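Local coordinates for glycoside hydrolase family 31 (Trueperella pyogenes, PDB 5I0F), which degrades cycloalternan, a cyclic glucan, and is captured here as a covalent intermediate, consistent with the retaining mechanism of its family, at residues A[536-539]-A[540-543]; A[606-609]-A[610-614]; A[618-621]-A[622-625]; A[628-631]-A[632-635]; A[699-702]-A[703-706]. All coordinates share one frame; numbering follows the deposited sequence.

Interaction 1: A[536-539]-A[540-543]; sequences TWEA and FRSS
Glu538 holds CG anti to its backbone nitrogen (chi1 -175°) and folds at chi2, while Arg541 bends at chi3 (-72°); the two side chains then cross at about a right angle, one turn apart at the start of helix 537-551. In this salt bridge the guanidinium grips a single carboxylate oxygen side-on: Glu538 OE1 lies in its plane, 3.1 Å from Arg541 NH1 and 3.3 Å from Arg541 NE. Both nitrogens come from the same face of the carboxylate, whose plane is turned 55° from the guanidinium. Trp537 O sits over the centre of one guanidinium face, and Arg541 NH2 goes on to Thr683 O. A water 2.8 Å from Ser542 OG is also hydrogen-bonded to the other oxygen, Glu538 OE2.

Trp537 and Phe540 also lie side by side, with Trp537 CE3 4.0 Å from Phe540 CD2. Ala539 O is held by two donors from opposite faces, Ser543 OG at 2.7 Å and Ser543 N. Thr536 caps the helix, its OG1 accepting from Ala539 N at 3.0 Å. This is the opening turn of the barrel helix between strands 527-529 and 558-561, where Arg541 pairs with Glu538 and probably has its charge largely balanced.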
loop_
_atom_site.group_PDB
_atom_site.type_symbol
_atom_site.label_atom_id
_atom_site.label_comp_id
_atom_site.label_asym_id
_atom_site.label_seq_id
_atom_site.Cartn_x
_atom_site.Cartn_y
_atom_site.Cartn_z
ATOM N N THR A 536 -10.496 -10.755 11.529
ATOM C CA THR A 536 -11.856 -10.329 11.857
ATOM C C THR A 536 -12.792 -10.377 10.647
ATOM O O THR A 536 -12.341 -10.293 9.483
ATOM C CB THR A 536 -11.885 -8.898 12.403
ATOM O OG1 THR A 536 -11.510 -7.965 11.393
ATOM C CG2 THR A 536 -10.995 -8.738 13.640
ATOM N N TRP A 537 -14.099 -10.433 10.931
ATOM C CA TRP A 537 -15.105 -10.350 9.870
ATOM C C TRP A 537 -15.059 -8.996 9.151
ATOM O O TRP A 537 -15.188 -8.948 7.946
ATOM C CB TRP A 537 -16.515 -10.645 10.392
ATOM C CG TRP A 537 -16.633 -12.038 10.884
ATOM C CD1 TRP A 537 -16.441 -12.480 12.164
ATOM C CD2 TRP A 537 -16.953 -13.195 10.102
ATOM N NE1 TRP A 537 -16.635 -13.849 12.229
ATOM C CE2 TRP A 537 -16.944 -14.312 10.977
ATOM C CE3 TRP A 537 -17.251 -13.400 8.750
ATOM C CZ2 TRP A 537 -17.231 -15.611 10.543
ATOM C CZ3 TRP A 537 -17.545 -14.705 8.317
ATOM C CH2 TRP A 537 -17.518 -15.789 9.214
ATOM N N GLU A 538 -14.859 -7.906 9.892
ATOM C CA GLU A 538 -14.768 -6.585 9.272
ATOM C C GLU A 538 -13.577 -6.494 8.312
ATOM O O GLU A 538 -13.707 -5.930 7.213
ATOM C CB GLU A 538 -14.711 -5.455 10.329
ATOM C CG GLU A 538 -14.741 -4.035 9.741
ATOM C CD GLU A 538 -15.828 -3.808 8.674
ATOM O OE1 GLU A 538 -17.018 -4.226 8.878
ATOM O OE2 GLU A 538 -15.479 -3.244 7.590
ATOM N N ALA A 539 -12.444 -7.077 8.694
ATOM C CA ALA A 539 -11.279 -7.079 7.815
ATOM C C ALA A 539 -11.491 -7.908 6.530
ATOM O O ALA A 539 -11.018 -7.528 5.454
ATOM C CB ALA A 539 -10.048 -7.551 8.572
ATOM N N PHE A 540 -12.194 -9.031 6.664
ATOM C CA PHE A 540 -12.628 -9.853 5.528
ATOM C C PHE A 540 -13.457 -9.014 4.547
ATOM O O PHE A 540 -13.132 -8.947 3.350
ATOM C CB PHE A 540 -13.403 -11.074 6.099
ATOM C CG PHE A 540 -13.965 -12.049 5.092
ATOM C CD1 PHE A 540 -13.579 -12.096 3.763
ATOM C CD2 PHE A 540 -14.918 -12.973 5.529
ATOM C CE1 PHE A 540 -14.110 -13.029 2.892
ATOM C CE2 PHE A 540 -15.446 -13.930 4.658
ATOM C CZ PHE A 540 -15.060 -13.939 3.335
ATOM N N ARG A 541 -14.499 -8.345 5.049
ATOM C CA ARG A 541 -15.305 -7.471 4.182
ATOM C C ARG A 541 -14.475 -6.377 3.525
ATOM O O ARG A 541 -14.638 -6.113 2.318
ATOM C CB ARG A 541 -16.472 -6.846 4.949
ATOM C CG ARG A 541 -17.484 -7.897 5.393
ATOM C CD ARG A 541 -18.708 -7.333 6.113
ATOM N NE ARG A 541 -18.425 -6.845 7.456
ATOM C CZ ARG A 541 -18.634 -7.502 8.615
ATOM N NH1 ARG A 541 -18.316 -6.901 9.753
ATOM N NH2 ARG A 541 -19.147 -8.733 8.682
ATOM N N SER A 542 -13.600 -5.741 4.304
ATOM C CA SER A 542 -12.721 -4.680 3.766
ATOM C C SER A 542 -11.799 -5.187 2.687
ATOM O O SER A 542 -11.553 -4.487 1.679
ATOM C CB SER A 542 -11.894 -4.012 4.863
ATOM O OG SER A 542 -12.766 -3.313 5.737
ATOM N N SER A 543 -11.320 -6.416 2.862
ATOM C CA SER A 543 -10.412 -7.021 1.893
ATOM C C SER A 543 -11.109 -7.295 0.558
ATOM O O SER A 543 -10.505 -7.089 -0.482
ATOM C CB SER A 543 -9.708 -8.268 2.457
ATOM O OG SER A 543 -8.987 -7.999 3.691
HETATM O O HOH W 1 -15.039 -2.069 4.672
#

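Interaction 2: A[606-609]-A[610-614]; sequences PWNV and AEQTG
The side chains of Asn608 and Gln612 cross at a slant one turn apart on helix 606-613, a short helix that ends in a Schellman motif at Gly614. Their amides are far from coplanar, with planes 64° apart. Gln612 bends at chi2 and turns NE2 back along the helix to donate to Asn608 OD1 at 2.8 Å. The bond is fairly straight (163° at the hydrogen) and lies in the plane of the glutamine amide, although the donor is tilted from the plane of the asparagine carbonyl. Asn608 ND2 is held in turn by Leu601 O and Asp603 O, which fixes the flip of its amide and presents OD1 to the glutamine.

One residue further on, Thr613 turns its hydroxyl back over the last turn. Val609 O takes two bonds, from Thr613 OG1 at 2.7 Å and from Thr613 N at 2.9 Å, and the two donors reach it from opposite faces of the carbonyl plane. Gly614 closes the helix with positive phi, and its N makes a weak bond to Glu611 O. On the buried side, Val609 and Ala610 meet helix 617-646, next in the chain. The methyl groups of the valine and threonine also meet, Val609 CG1 lying 4.1 Å from Thr613 CG2.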
loop_
_atom_site.group_PDB
_atom_site.type_symbol
_atom_site.label_atom_id
_atom_site.label_comp_id
_atom_site.label_asym_id
_atom_site.label_seq_id
_atom_site.Cartn_x
_atom_site.Cartn_y
_atom_site.Cartn_z
ATOM N N PRO A 606 -4.033 -24.918 7.475
ATOM C CA PRO A 606 -5.303 -25.537 7.827
ATOM C C PRO A 606 -5.235 -26.387 9.086
ATOM O O PRO A 606 -6.159 -26.352 9.919
ATOM C CB PRO A 606 -5.621 -26.381 6.586
ATOM C CG PRO A 606 -4.986 -25.637 5.457
ATOM C CD PRO A 606 -3.713 -25.086 6.041
ATOM N N TRP A 607 -4.113 -27.085 9.248
ATOM C CA TRP A 607 -3.859 -27.954 10.419
ATOM C C TRP A 607 -3.646 -27.186 11.722
ATOM O O TRP A 607 -4.183 -27.597 12.759
ATOM C CB TRP A 607 -2.704 -28.970 10.171
ATOM C CG TRP A 607 -1.548 -28.455 9.370
ATOM C CD1 TRP A 607 -0.389 -27.922 9.847
ATOM C CD2 TRP A 607 -1.470 -28.376 7.948
ATOM N NE1 TRP A 607 0.403 -27.524 8.810
ATOM C CE2 TRP A 607 -0.233 -27.805 7.630
ATOM C CE3 TRP A 607 -2.320 -28.770 6.909
ATOM C CZ2 TRP A 607 0.171 -27.590 6.316
ATOM C CZ3 TRP A 607 -1.931 -28.565 5.623
ATOM C CH2 TRP A 607 -0.686 -27.992 5.330
ATOM N N ASN A 608 -2.868 -26.098 11.707
ATOM C CA ASN A 608 -2.713 -25.311 12.939
ATOM C C ASN A 608 -4.027 -24.649 13.367
ATOM O O ASN A 608 -4.406 -24.694 14.555
ATOM C CB ASN A 608 -1.622 -24.251 12.836
ATOM C CG ASN A 608 -1.331 -23.612 14.182
ATOM O OD1 ASN A 608 -1.069 -24.318 15.167
ATOM N ND2 ASN A 608 -1.423 -22.286 14.254
ATOM N N VAL A 609 -4.758 -24.101 12.399
ATOM C CA VAL A 609 -6.044 -23.475 12.711
ATOM C C VAL A 609 -7.011 -24.530 13.265
ATOM O O VAL A 609 -7.692 -24.274 14.270
ATOM C CB VAL A 609 -6.628 -22.669 11.529
ATOM C CG1 VAL A 609 -7.939 -22.019 11.910
ATOM C CG2 VAL A 609 -5.636 -21.568 11.069
ATOM N N ALA A 610 -7.050 -25.703 12.633
ATOM C CA ALA A 610 -7.891 -26.810 13.108
ATOM C C ALA A 610 -7.518 -27.186 14.538
ATOM O O ALA A 610 -8.412 -27.362 15.388
ATOM C CB ALA A 610 -7.772 -28.026 12.204
ATOM N N GLU A 611 -6.214 -27.280 14.808
ATOM C CA GLU A 611 -5.726 -27.635 16.152
ATOM C C GLU A 611 -6.150 -26.587 17.186
ATOM O O GLU A 611 -6.717 -26.954 18.227
ATOM C CB GLU A 611 -4.197 -27.818 16.153
ATOM C CG GLU A 611 -3.498 -27.938 17.522
ATOM C CD GLU A 611 -3.957 -29.127 18.352
ATOM O OE1 GLU A 611 -4.289 -30.190 17.771
ATOM O OE2 GLU A 611 -3.965 -29.008 19.606
ATOM N N GLN A 612 -5.879 -25.309 16.908
ATOM C CA GLN A 612 -6.123 -24.250 17.898
ATOM C C GLN A 612 -7.611 -24.008 18.106
ATOM O O GLN A 612 -8.007 -23.646 19.209
ATOM C CB GLN A 612 -5.485 -22.912 17.527
ATOM C CG GLN A 612 -3.998 -22.867 17.221
ATOM C CD GLN A 612 -3.119 -23.473 18.274
ATOM O OE1 GLN A 612 -3.455 -23.509 19.452
ATOM N NE2 GLN A 612 -1.948 -23.940 17.851
ATOM N N THR A 613 -8.440 -24.217 17.072
ATOM C CA THR A 613 -9.879 -24.017 17.197
ATOM C C THR A 613 -10.652 -25.251 17.630
ATOM O O THR A 613 -11.834 -25.156 17.858
ATOM C CB THR A 613 -10.522 -23.490 15.879
ATOM O OG1 THR A 613 -10.335 -24.443 14.831
ATOM C CG2 THR A 613 -9.934 -22.140 15.475
ATOM N N GLY A 614 -9.995 -26.402 17.723
ATOM C CA GLY A 614 -10.681 -27.667 17.946
ATOM C C GLY A 614 -11.612 -28.064 16.807
ATOM O O GLY A 614 -12.519 -28.845 17.030
#

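Interaction 3: A[618-621]-A[622-625]; sequences LIDL and ARHY
Arg623 leans back over the preceding turn of helix 617-646 and meets Ile619 and Asp620 along its length. Its CB lies 3.4 Å from Asp620 O, and its CG approaches the carbonyl of Ile619, with Arg623 CG and Ile619 O 3.9 Å apart. Beyond CD the chain bends at chi3 (-83°), which brings the guanidinium back over the residues four and three positions earlier. Arg623 NH1 makes the salt bridge to Asp620, 2.6 Å from Asp620 OD1 in a nearly straight bond (164°), and Arg623 NE adds a weak bond to the same oxygen. The carboxylate oxygen lies in the guanidinium plane and is met nearly in line with its own C-O bond, although the two flat groups stand 70° apart. Arg623 NH2, at the other tip, passes Ile619 CG2 at 3.5 Å and forms a salt bridge with Glu320, so one cation is shared by two acids.

On another side of the helix, Leu621 and Tyr625 lie side by side, with Leu621 CG 3.9 Å from Tyr625 CE2. His624 CD2 rests over the centre of one face of the tyrosine ring, while Tyr625 OH bonds to Trp720 O and His624 NE2 to Asp721 O. Leu618, Ile619 and Ala622 pack on helix 606-613, Leu621 and Tyr625 on helix 572-583, and the segment thus lies between two helices and the loop at residues 720-721.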
loop_
_atom_site.group_PDB
_atom_site.type_symbol
_atom_site.label_atom_id
_atom_site.label_comp_id
_atom_site.label_asym_id
_atom_site.label_seq_id
_atom_site.Cartn_x
_atom_site.Cartn_y
_atom_site.Cartn_z
ATOM N N LEU A 618 -11.802 -28.446 9.379
ATOM C CA LEU A 618 -11.111 -27.443 8.563
ATOM C C LEU A 618 -10.073 -28.026 7.608
ATOM O O LEU A 618 -9.821 -27.439 6.553
ATOM C CB LEU A 618 -10.439 -26.372 9.424
ATOM C CG LEU A 618 -11.338 -25.425 10.219
ATOM C CD1 LEU A 618 -10.450 -24.383 10.880
ATOM C CD2 LEU A 618 -12.375 -24.762 9.315
ATOM N N ILE A 619 -9.457 -29.154 7.965
ATOM C CA ILE A 619 -8.469 -29.766 7.060
ATOM C C ILE A 619 -9.204 -30.325 5.822
ATOM O O ILE A 619 -8.802 -30.036 4.698
ATOM C CB ILE A 619 -7.568 -30.822 7.750
ATOM C CG1 ILE A 619 -6.879 -30.221 8.990
ATOM C CG2 ILE A 619 -6.487 -31.293 6.790
ATOM C CD1 ILE A 619 -6.048 -31.211 9.771
ATOM N N ASP A 620 -10.300 -31.056 6.037
ATOM C CA ASP A 620 -11.138 -31.554 4.922
ATOM C C ASP A 620 -11.677 -30.399 4.077
ATOM O O ASP A 620 -11.716 -30.490 2.856
ATOM C CB ASP A 620 -12.325 -32.398 5.421
ATOM C CG ASP A 620 -11.955 -33.856 5.728
ATOM O OD1 ASP A 620 -10.813 -34.336 5.488
ATOM O OD2 ASP A 620 -12.856 -34.573 6.214
ATOM N N LEU A 621 -12.073 -29.302 4.728
ATOM C CA LEU A 621 -12.530 -28.112 3.988
ATOM C C LEU A 621 -11.439 -27.519 3.101
ATOM O O LEU A 621 -11.714 -27.143 1.971
ATOM C CB LEU A 621 -13.056 -27.032 4.937
ATOM C CG LEU A 621 -14.315 -26.321 4.467
ATOM C CD1 LEU A 621 -15.504 -27.313 4.405
ATOM C CD2 LEU A 621 -14.657 -25.142 5.376
ATOM N N ALA A 622 -10.218 -27.424 3.614
ATOM C CA ALA A 622 -9.106 -26.931 2.821
ATOM C C ALA A 622 -8.785 -27.862 1.642
ATOM O O ALA A 622 -8.491 -27.382 0.543
ATOM C CB ALA A 622 -7.880 -26.722 3.683
ATOM N N ARG A 623 -8.874 -29.180 1.868
ATOM C CA ARG A 623 -8.747 -30.159 0.780
ATOM C C ARG A 623 -9.777 -29.881 -0.312
ATOM O O ARG A 623 -9.422 -29.780 -1.490
ATOM C CB ARG A 623 -8.906 -31.615 1.292
ATOM C CG ARG A 623 -7.622 -32.307 1.731
ATOM C CD ARG A 623 -7.820 -33.812 2.001
ATOM N NE ARG A 623 -8.337 -34.060 3.355
ATOM C CZ ARG A 623 -7.609 -34.109 4.477
ATOM N NH1 ARG A 623 -8.206 -34.342 5.648
ATOM N NH2 ARG A 623 -6.296 -33.943 4.468
ATOM N N HIS A 624 -11.043 -29.753 0.100
ATOM C CA HIS A 624 -12.171 -29.470 -0.804
ATOM C C HIS A 624 -11.950 -28.201 -1.636
ATOM O O HIS A 624 -12.011 -28.234 -2.869
ATOM C CB HIS A 624 -13.474 -29.390 0.022
ATOM C CG HIS A 624 -14.639 -28.780 -0.692
ATOM N ND1 HIS A 624 -15.249 -29.372 -1.776
ATOM C CD2 HIS A 624 -15.337 -27.648 -0.440
ATOM C CE1 HIS A 624 -16.253 -28.616 -2.185
ATOM N NE2 HIS A 624 -16.333 -27.565 -1.386
ATOM N N TYR A 625 -11.692 -27.083 -0.969
ATOM C CA TYR A 625 -11.489 -25.829 -1.698
ATOM C C TYR A 625 -10.189 -25.797 -2.516
ATOM O O TYR A 625 -10.158 -25.146 -3.573
ATOM C CB TYR A 625 -11.625 -24.620 -0.765
ATOM C CG TYR A 625 -13.080 -24.350 -0.410
ATOM C CD1 TYR A 625 -14.011 -23.972 -1.406
ATOM C CD2 TYR A 625 -13.529 -24.470 0.892
ATOM C CE1 TYR A 625 -15.344 -23.706 -1.095
ATOM C CE2 TYR A 625 -14.862 -24.222 1.213
ATOM C CZ TYR A 625 -15.774 -23.867 0.218
ATOM O OH TYR A 625 -17.094 -23.609 0.563
#

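Interaction 4: A[628-631]-A[632-635]; sequences VREA and LRPY
Leu632 folds back against Val628 on the buried side of helix 617-646, whereas Glu630 and Arg633 meet on a more open one. In the tight part, Leu632 N donates to Val628 O at 2.9 Å, and Leu632 CG comes to 3.5 Å of the same oxygen, Val628 O. The branch tips meet more loosely, Val628 CG1 and Leu632 CD1 being 4.3 Å apart, and both side chains also pack on Phe584. Arg629 turns inward as well: its guanidinium nitrogens are taken up by the carbonyls of Thr583, Met585, Pro586 and Phe295, a set of neutral acceptors round a buried cation.

The outer part is polar, held by salt bridges and a water. Glu630, bent at chi2 (-67°), runs alongside Arg633, and Glu630 OE2 accepts from Arg633 NH2 at 2.8 Å on its syn side. The carboxylate and guanidinium planes are 89° apart, so one bond joins them rather than a matched pair. Arg633 NH1 has a second acid, Glu292, while a water 3.0 Å from Arg633 NE donates to Arg629 O. Exposed Ala631 and Pro634 complete this side; Pro634 has no N-H to give, and its CD lies 3.4 Å from Ala631 O.

The backbone bonding changes just before the proline. Arg633 N bonds to Glu630 O, three residues back, at 3.1 Å and from well above the carbonyl plane, and the nitrogens of residues 634 and 635 make no bond to the preceding turn. Such a break in the bonding ladder is typical of a proline kink within a long alpha-helix.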
loop_
_atom_site.group_PDB
_atom_site.type_symbol
_atom_site.label_atom_id
_atom_site.label_comp_id
_atom_site.label_asym_id
_atom_site.label_seq_id
_atom_site.Cartn_x
_atom_site.Cartn_y
_atom_site.Cartn_z
ATOM N N VAL A 628 -11.070 -27.416 -5.655
ATOM C CA VAL A 628 -11.792 -26.441 -6.447
ATOM C C VAL A 628 -10.809 -25.459 -7.114
ATOM O O VAL A 628 -10.900 -25.175 -8.344
ATOM C CB VAL A 628 -12.864 -25.699 -5.605
ATOM C CG1 VAL A 628 -13.479 -24.551 -6.390
ATOM C CG2 VAL A 628 -13.966 -26.679 -5.160
ATOM N N ARG A 629 -9.845 -24.987 -6.327
ATOM C CA ARG A 629 -8.843 -24.064 -6.845
ATOM C C ARG A 629 -8.071 -24.686 -8.023
ATOM O O ARG A 629 -7.872 -24.028 -9.068
ATOM C CB ARG A 629 -7.895 -23.624 -5.756
ATOM C CG ARG A 629 -6.860 -22.586 -6.193
ATOM C CD ARG A 629 -7.530 -21.298 -6.611
ATOM N NE ARG A 629 -6.571 -20.229 -6.924
ATOM C CZ ARG A 629 -6.895 -18.963 -7.174
ATOM N NH1 ARG A 629 -8.146 -18.541 -7.097
ATOM N NH2 ARG A 629 -5.943 -18.084 -7.461
ATOM N N GLU A 630 -7.689 -25.960 -7.878
ATOM C CA GLU A 630 -6.969 -26.650 -8.943
ATOM C C GLU A 630 -7.830 -26.746 -10.199
ATOM O O GLU A 630 -7.344 -26.455 -11.289
ATOM C CB GLU A 630 -6.480 -28.044 -8.498
ATOM C CG GLU A 630 -5.393 -27.988 -7.418
ATOM C CD GLU A 630 -4.097 -27.388 -7.925
ATOM O OE1 GLU A 630 -3.376 -28.099 -8.645
ATOM O OE2 GLU A 630 -3.784 -26.203 -7.613
ATOM N N ALA A 631 -9.102 -27.127 -10.038
ATOM C CA ALA A 631 -10.054 -27.184 -11.157
ATOM C C ALA A 631 -10.292 -25.828 -11.838
ATOM O O ALA A 631 -10.610 -25.787 -13.033
ATOM C CB ALA A 631 -11.392 -27.758 -10.692
ATOM N N LEU A 632 -10.161 -24.733 -11.078
ATOM C CA LEU A 632 -10.276 -23.386 -11.628
ATOM C C LEU A 632 -9.067 -22.928 -12.410
ATOM O O LEU A 632 -9.161 -21.929 -13.104
ATOM C CB LEU A 632 -10.501 -22.351 -10.523
ATOM C CG LEU A 632 -11.869 -22.244 -9.905
ATOM C CD1 LEU A 632 -11.749 -21.324 -8.678
ATOM C CD2 LEU A 632 -12.891 -21.703 -10.900
ATOM N N ARG A 633 -7.932 -23.615 -12.321
ATOM C CA ARG A 633 -6.712 -23.086 -12.948
ATOM C C ARG A 633 -6.869 -22.745 -14.439
ATOM O O ARG A 633 -6.474 -21.655 -14.833
ATOM C CB ARG A 633 -5.484 -23.983 -12.771
ATOM C CG ARG A 633 -4.228 -23.191 -13.143
ATOM C CD ARG A 633 -2.918 -23.654 -12.558
ATOM N NE ARG A 633 -2.945 -24.144 -11.172
ATOM C CZ ARG A 633 -1.836 -24.474 -10.509
ATOM N NH1 ARG A 633 -0.643 -24.316 -11.082
ATOM N NH2 ARG A 633 -1.906 -24.960 -9.266
ATOM N N PRO A 634 -7.429 -23.668 -15.255
ATOM C CA PRO A 634 -7.582 -23.351 -16.685
ATOM C C PRO A 634 -8.467 -22.126 -16.921
ATOM O O PRO A 634 -8.193 -21.352 -17.821
ATOM C CB PRO A 634 -8.224 -24.594 -17.297
ATOM C CG PRO A 634 -8.279 -25.623 -16.215
ATOM C CD PRO A 634 -7.849 -25.045 -14.924
ATOM N N TYR A 635 -9.507 -21.958 -16.113
ATOM C CA TYR A 635 -10.372 -20.779 -16.175
ATOM C C TYR A 635 -9.605 -19.487 -15.814
ATOM O O TYR A 635 -9.735 -18.475 -16.505
ATOM C CB TYR A 635 -11.576 -20.955 -15.235
ATOM C CG TYR A 635 -12.556 -19.801 -15.285
ATOM C CD1 TYR A 635 -13.444 -19.646 -16.365
ATOM C CD2 TYR A 635 -12.595 -18.850 -14.260
ATOM C CE1 TYR A 635 -14.337 -18.580 -16.417
ATOM C CE2 TYR A 635 -13.490 -17.792 -14.303
ATOM C CZ TYR A 635 -14.348 -17.649 -15.380
ATOM O OH TYR A 635 -15.201 -16.574 -15.394
HETATM O O HOH W 2 -5.341 -22.912 -9.821
#

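Interaction 5: A[699-702]-A[703-706]; sequences WEDY and WSGE
Asp701 N donates to Glu706 O at 2.8 Å and Gly705 N to Asp701 O at 3.1 Å, reversing the chain so that the runs 699-702 and 703-706 point 149° apart. Gly705 has positive phi (78°), a conformation that favours glycine. The carboxylate of Asp701 fills the bend: its CG lies anti to its own nitrogen, which places OD1 2.9 Å from Trp703 N and 3.0 Å from Ser704 N. These two N-H groups reach Asp701 OD1 from opposite faces of the carboxylate, while Asp701 OD2 forms a salt bridge with Arg716 and accepts a hydrogen bond from a water that also donates to Glu706 OE1. Ser704 OG accepts from Glu706 N, an ST turn.

Next to it in the chain, Tyr702 points an edge at the face of Trp703. The planes are 75° apart, the tyrosine ring centroid lies 5.0 Å from that of the indole six-membered ring, and Tyr702 CB lies over the five-membered ring in a CH-pi contact. Trp703 NE1 is tied to Ile723 O. With this T-shaped pair lying beside them against helix 617-646, the Asx turn of Asp701 and the ST turn close a beta-hairpin between strands 698-701 and 707-709 of the C-terminal sheet.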
loop_
_atom_site.group_PDB
_atom_site.type_symbol
_atom_site.label_atom_id
_atom_site.label_comp_id
_atom_site.label_asym_id
_atom_site.label_seq_id
_atom_site.Cartn_x
_atom_site.Cartn_y
_atom_site.Cartn_z
ATOM N N TRP A 699 -28.539 -18.225 -15.129
ATOM C CA TRP A 699 -27.417 -18.510 -14.242
ATOM C C TRP A 699 -27.543 -19.919 -13.691
ATOM O O TRP A 699 -28.647 -20.360 -13.370
ATOM C CB TRP A 699 -27.388 -17.478 -13.105
ATOM C CG TRP A 699 -27.103 -16.094 -13.586
ATOM C CD1 TRP A 699 -28.017 -15.150 -13.956
ATOM C CD2 TRP A 699 -25.817 -15.490 -13.747
ATOM N NE1 TRP A 699 -27.376 -13.998 -14.349
ATOM C CE2 TRP A 699 -26.028 -14.179 -14.238
ATOM C CE3 TRP A 699 -24.507 -15.933 -13.543
ATOM C CZ2 TRP A 699 -24.975 -13.290 -14.499
ATOM C CZ3 TRP A 699 -23.456 -15.057 -13.816
ATOM C CH2 TRP A 699 -23.699 -13.747 -14.287
ATOM N N GLU A 700 -26.409 -20.620 -13.614
ATOM C CA GLU A 700 -26.323 -21.993 -13.129
ATOM C C GLU A 700 -25.577 -21.997 -11.782
ATOM O O GLU A 700 -24.511 -21.390 -11.680
ATOM C CB GLU A 700 -25.574 -22.854 -14.174
ATOM C CG GLU A 700 -25.333 -24.317 -13.772
ATOM C CD GLU A 700 -24.850 -25.239 -14.916
ATOM O OE1 GLU A 700 -24.778 -24.809 -16.099
ATOM O OE2 GLU A 700 -24.547 -26.429 -14.618
ATOM N N ASP A 701 -26.136 -22.669 -10.770
ATOM C CA ASP A 701 -25.455 -22.874 -9.486
ATOM C C ASP A 701 -24.208 -23.708 -9.718
ATOM O O ASP A 701 -24.264 -24.763 -10.354
ATOM C CB ASP A 701 -26.355 -23.558 -8.463
ATOM C CG ASP A 701 -25.775 -23.521 -7.048
ATOM O OD1 ASP A 701 -24.984 -24.414 -6.683
ATOM O OD2 ASP A 701 -26.128 -22.599 -6.286
ATOM N N TYR A 702 -23.076 -23.211 -9.222
ATOM C CA TYR A 702 -21.789 -23.870 -9.448
ATOM C C TYR A 702 -21.717 -25.269 -8.846
ATOM O O TYR A 702 -20.997 -26.139 -9.366
ATOM C CB TYR A 702 -20.707 -23.008 -8.825
ATOM C CG TYR A 702 -19.302 -23.375 -9.193
ATOM C CD1 TYR A 702 -18.747 -22.919 -10.385
ATOM C CD2 TYR A 702 -18.510 -24.150 -8.337
ATOM C CE1 TYR A 702 -17.446 -23.222 -10.721
ATOM C CE2 TYR A 702 -17.204 -24.467 -8.679
ATOM C CZ TYR A 702 -16.684 -23.984 -9.873
ATOM O OH TYR A 702 -15.397 -24.265 -10.250
ATOM N N TRP A 703 -22.447 -25.472 -7.746
ATOM C CA TRP A 703 -22.334 -26.666 -6.921
ATOM C C TRP A 703 -23.411 -27.708 -7.256
ATOM O O TRP A 703 -23.119 -28.897 -7.263
ATOM C CB TRP A 703 -22.410 -26.299 -5.437
ATOM C CG TRP A 703 -21.518 -25.154 -5.074
ATOM C CD1 TRP A 703 -21.894 -23.858 -4.850
ATOM C CD2 TRP A 703 -20.102 -25.194 -4.944
ATOM N NE1 TRP A 703 -20.787 -23.091 -4.565
ATOM C CE2 TRP A 703 -19.674 -23.887 -4.631
ATOM C CE3 TRP A 703 -19.147 -26.214 -5.060
ATOM C CZ2 TRP A 703 -18.339 -23.574 -4.419
ATOM C CZ3 TRP A 703 -17.822 -25.902 -4.847
ATOM C CH2 TRP A 703 -17.432 -24.585 -4.532
ATOM N N SER A 704 -24.634 -27.257 -7.537
ATOM C CA SER A 704 -25.783 -28.152 -7.719
ATOM C C SER A 704 -26.308 -28.239 -9.138
ATOM O O SER A 704 -27.148 -29.100 -9.405
ATOM C CB SER A 704 -26.931 -27.691 -6.826
ATOM O OG SER A 704 -27.462 -26.456 -7.288
ATOM N N GLY A 705 -25.874 -27.345 -10.030
ATOM C CA GLY A 705 -26.422 -27.264 -11.383
ATOM C C GLY A 705 -27.775 -26.563 -11.535
ATOM O O GLY A 705 -28.226 -26.365 -12.656
ATOM N N GLU A 706 -28.394 -26.145 -10.429
ATOM C CA GLU A 706 -29.718 -25.521 -10.449
ATOM C C GLU A 706 -29.716 -24.207 -11.241
ATOM O O GLU A 706 -28.853 -23.336 -11.037
ATOM C CB GLU A 706 -30.183 -25.235 -9.016
ATOM C CG GLU A 706 -31.675 -24.955 -8.870
ATOM C CD GLU A 706 -32.031 -24.172 -7.616
ATOM O OE1 GLU A 706 -31.143 -23.841 -6.787
ATOM O OE2 GLU A 706 -33.225 -23.861 -7.465
HETATM O O HOH W 3 -27.294 -28.085 -14.937
HETATM O O HOH W 4 -28.771 -22.011 -6.504
#

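Overall arrangement
Interaction 1 stands apart, at the start of a barrel helix; its nearest atoms are about 10 Å from interaction 3 and further from the others. Of the five it lies nearest the bound sugar: the Ser543 side chain is about 12 Å from a bound glucose unit, and that of Thr536 about 6 Å from a calcium ion. Interactions 2 to 5 form a connected series. Helix 606-613 packs on the next helix, with Pro606 CG 3.6 Å from Ala622 CB, and interactions 3 and 4 are segments of one helix, their centres 15 Å apart. That helix meets the C-terminal sheet through interaction 5, where Leu632 CD2 lies 3.6 Å from Tyr702 OH and Trp703 touches His624, Tyr625 and Val628.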